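Local atomic coordinates of polysialic acid O-acetyltransferase (Escherichia coli, PDB entry 3JQY), a protein that transfers acetyl groups from acetyl-CoA to the O7 or O9 hydroxyls of capsular polysialic acid, working as a homotrimer with a left-handed beta-helix fold. Residues A116-V121 / V139-S144. Sequence-based numbering, arbitrary orientation.
Sequences AGFEVV and VILRAS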
loop_
_atom_site.group_PDB
_atom_site.type_symbol
_atom_site.label_atom_id
_atom_site.label_comp_id
_atom_site.label_asym_id
_atom_site.label_seq_id
_atom_site.Cartn_x
_atom_site.Cartn_y
_atom_site.Cartn_z
ATOM N N ALA B 116 7.411 -5.142 11.621
ATOM C CA ALA B 116 6.149 -4.594 12.096
ATOM C C ALA B 116 5.103 -4.594 10.987
ATOM O O ALA B 116 5.429 -4.411 9.818
ATOM C CB ALA B 116 6.362 -3.171 12.634
ATOM N N GLY B 117 3.842 -4.784 11.357
ATOM C CA GLY B 117 2.767 -4.749 10.386
ATOM C C GLY B 117 2.445 -6.118 9.818
ATOM O O GLY B 117 1.614 -6.244 8.927
ATOM N N PHE B 118 3.106 -7.141 10.341
ATOM C CA PHE B 118 2.852 -8.529 9.943
ATOM C C PHE B 118 1.418 -8.936 10.270
ATOM O O PHE B 118 0.919 -8.633 11.356
ATOM C CB PHE B 118 3.835 -9.422 10.692
ATOM C CG PHE B 118 3.796 -10.873 10.294
ATOM C CD1 PHE B 118 4.084 -11.263 8.999
ATOM C CD2 PHE B 118 3.533 -11.852 11.246
ATOM C CE1 PHE B 118 4.087 -12.611 8.649
ATOM C CE2 PHE B 118 3.530 -13.193 10.906
ATOM C CZ PHE B 118 3.805 -13.573 9.607
ATOM N N GLU B 119 0.747 -9.602 9.327
ATOM C CA GLU B 119 -0.590 -10.158 9.577
ATOM C C GLU B 119 -0.695 -11.556 8.989
ATOM O O GLU B 119 -0.295 -11.778 7.844
ATOM C CB GLU B 119 -1.694 -9.311 8.924
ATOM C CG GLU B 119 -1.629 -7.805 9.133
ATOM C CD GLU B 119 -2.697 -7.072 8.323
ATOM O OE1 GLU B 119 -3.703 -7.719 7.949
ATOM O OE2 GLU B 119 -2.532 -5.856 8.057
ATOM N N VAL B 120 -1.247 -12.495 9.757
ATOM C CA VAL B 120 -1.606 -13.807 9.217
ATOM C C VAL B 120 -3.108 -14.034 9.334
ATOM O O VAL B 120 -3.682 -13.843 10.409
ATOM C CB VAL B 120 -0.874 -14.954 9.937
ATOM C CG1 VAL B 120 -1.381 -16.300 9.418
ATOM C CG2 VAL B 120 0.631 -14.832 9.732
ATOM N N VAL B 121 -3.732 -14.436 8.225
ATOM C CA VAL B 121 -5.168 -14.714 8.177
ATOM C C VAL B 121 -5.368 -16.173 7.766
ATOM O O VAL B 121 -4.821 -16.605 6.760
ATOM C CB VAL B 121 -5.858 -13.827 7.118
ATOM C CG1 VAL B 121 -7.366 -14.050 7.127
ATOM C CG2 VAL B 121 -5.515 -12.360 7.337
ATOM N N VAL B 139 3.994 -7.171 5.855
ATOM C CA VAL B 139 3.770 -8.370 5.066
ATOM C C VAL B 139 2.522 -9.086 5.561
ATOM O O VAL B 139 2.407 -9.392 6.747
ATOM C CB VAL B 139 4.966 -9.323 5.137
ATOM C CG1 VAL B 139 4.630 -10.654 4.475
ATOM C CG2 VAL B 139 6.185 -8.685 4.476
ATOM N N ILE B 140 1.595 -9.345 4.636
ATOM C CA ILE B 140 0.347 -10.034 4.947
ATOM C C ILE B 140 0.328 -11.413 4.302
ATOM O O ILE B 140 0.528 -11.545 3.099
ATOM C CB ILE B 140 -0.877 -9.238 4.448
ATOM C CG1 ILE B 140 -0.914 -7.851 5.098
ATOM C CG2 ILE B 140 -2.167 -10.004 4.736
ATOM C CD1 ILE B 140 -1.983 -6.933 4.520
ATOM N N LEU B 141 0.120 -12.444 5.113
ATOM C CA LEU B 141 -0.090 -13.786 4.570
ATOM C C LEU B 141 -1.575 -14.120 4.691
ATOM O O LEU B 141 -2.064 -14.416 5.784
ATOM C CB LEU B 141 0.778 -14.812 5.306
ATOM C CG LEU B 141 2.268 -14.465 5.436
ATOM C CD1 LEU B 141 3.049 -15.570 6.160
ATOM C CD2 LEU B 141 2.888 -14.181 4.061
ATOM N N ARG B 142 -2.292 -14.041 3.571
ATOM C CA ARG B 142 -3.754 -14.136 3.588
ATOM C C ARG B 142 -4.239 -15.459 2.996
ATOM O O ARG B 142 -4.474 -15.558 1.795
ATOM C CB ARG B 142 -4.378 -12.954 2.834
ATOM C CG ARG B 142 -5.877 -12.791 3.067
ATOM C CD ARG B 142 -6.477 -11.625 2.264
ATOM N NE ARG B 142 -5.909 -10.326 2.635
ATOM C CZ ARG B 142 -6.237 -9.642 3.727
ATOM N NH1 ARG B 142 -7.136 -10.127 4.579
ATOM N NH2 ARG B 142 -5.660 -8.468 3.973
ATOM N N ALA B 143 -4.386 -16.473 3.846
ATOM C CA ALA B 143 -4.729 -17.818 3.380
ATOM C C ALA B 143 -6.231 -18.024 3.215
ATOM O O ALA B 143 -6.670 -19.057 2.704
ATOM C CB ALA B 143 -4.156 -18.866 4.322
ATOM N N SER B 144 -7.011 -17.047 3.669
ATOM C CA SER B 144 -8.465 -17.076 3.528
ATOM C C SER B 144 -8.971 -15.754 2.958
ATOM O O SER B 144 -8.475 -14.685 3.329
ATOM C CB SER B 144 -9.120 -17.330 4.885
ATOM O OG SER B 144 -10.521 -17.107 4.814
HETATM O O HOH W 1 -5.659 -6.405 6.172
#
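Glu119 and Ile140 stand side by side on neighbouring parallel strands, 119-121 and 139-142, which belong to consecutive coils of the left-handed beta-helix characteristic of hexapeptide-repeat acyltransferases. Four backbone hydrogen bonds join the coils. Glu119 gives its N to Val139 O and takes Leu141 N on its O (2.8 Å); Val121 likewise bonds Leu141 O and Ala143 N, each residue gripping those that flank its opposite number, as in any parallel ladder.

Val120 and Leu141 face the inside of the coil, and the ring of Phe118, just before the strand, reaches in beside them. With CG trans to the backbone N (chi1 -174°), Phe118 CE1 comes 4.0 Å from Leu141 CD1, and the CG2 methyl of beta-branched Val120 lies loosely beside the same CD1; apolar side chains suit this interior. Small Ala143 fits where the strand gives way to the turn, its CB 3.4 Å from Val121 O; it and Ser144 lie close to Lys180 and Gly146, which probably bind acetyl-CoA. Gly117 has a positive phi (92°), at which a side chain would collide with the preceding carbonyl.

Glu119, Val121, Ile140 and Arg142 occupy the outer face. The extended Glu119 chain runs along Ile140, with OE2 3.7 Å from Ile140 CD1, while a water links OE1 to Arg142 NH2 in the guanidinium plane, without a direct salt bridge. Val121 lies alongside Arg142, whose chain bends at chi3 to bring NH1 3.9 Å from Val121 CG2. Shortening Glu119 to an alanine is likely to leave Arg142 without its water-mediated carboxylate and the flank of Ile140 uncovered.

Strand 97-101 continues the sheet beyond 119-121, and strand 176-178 beyond 139-142; side chains of strands 126-129 and 164-166 meet Leu141 across the interior, and Tyr192 of a second subunit packs on Ile140 and Arg142.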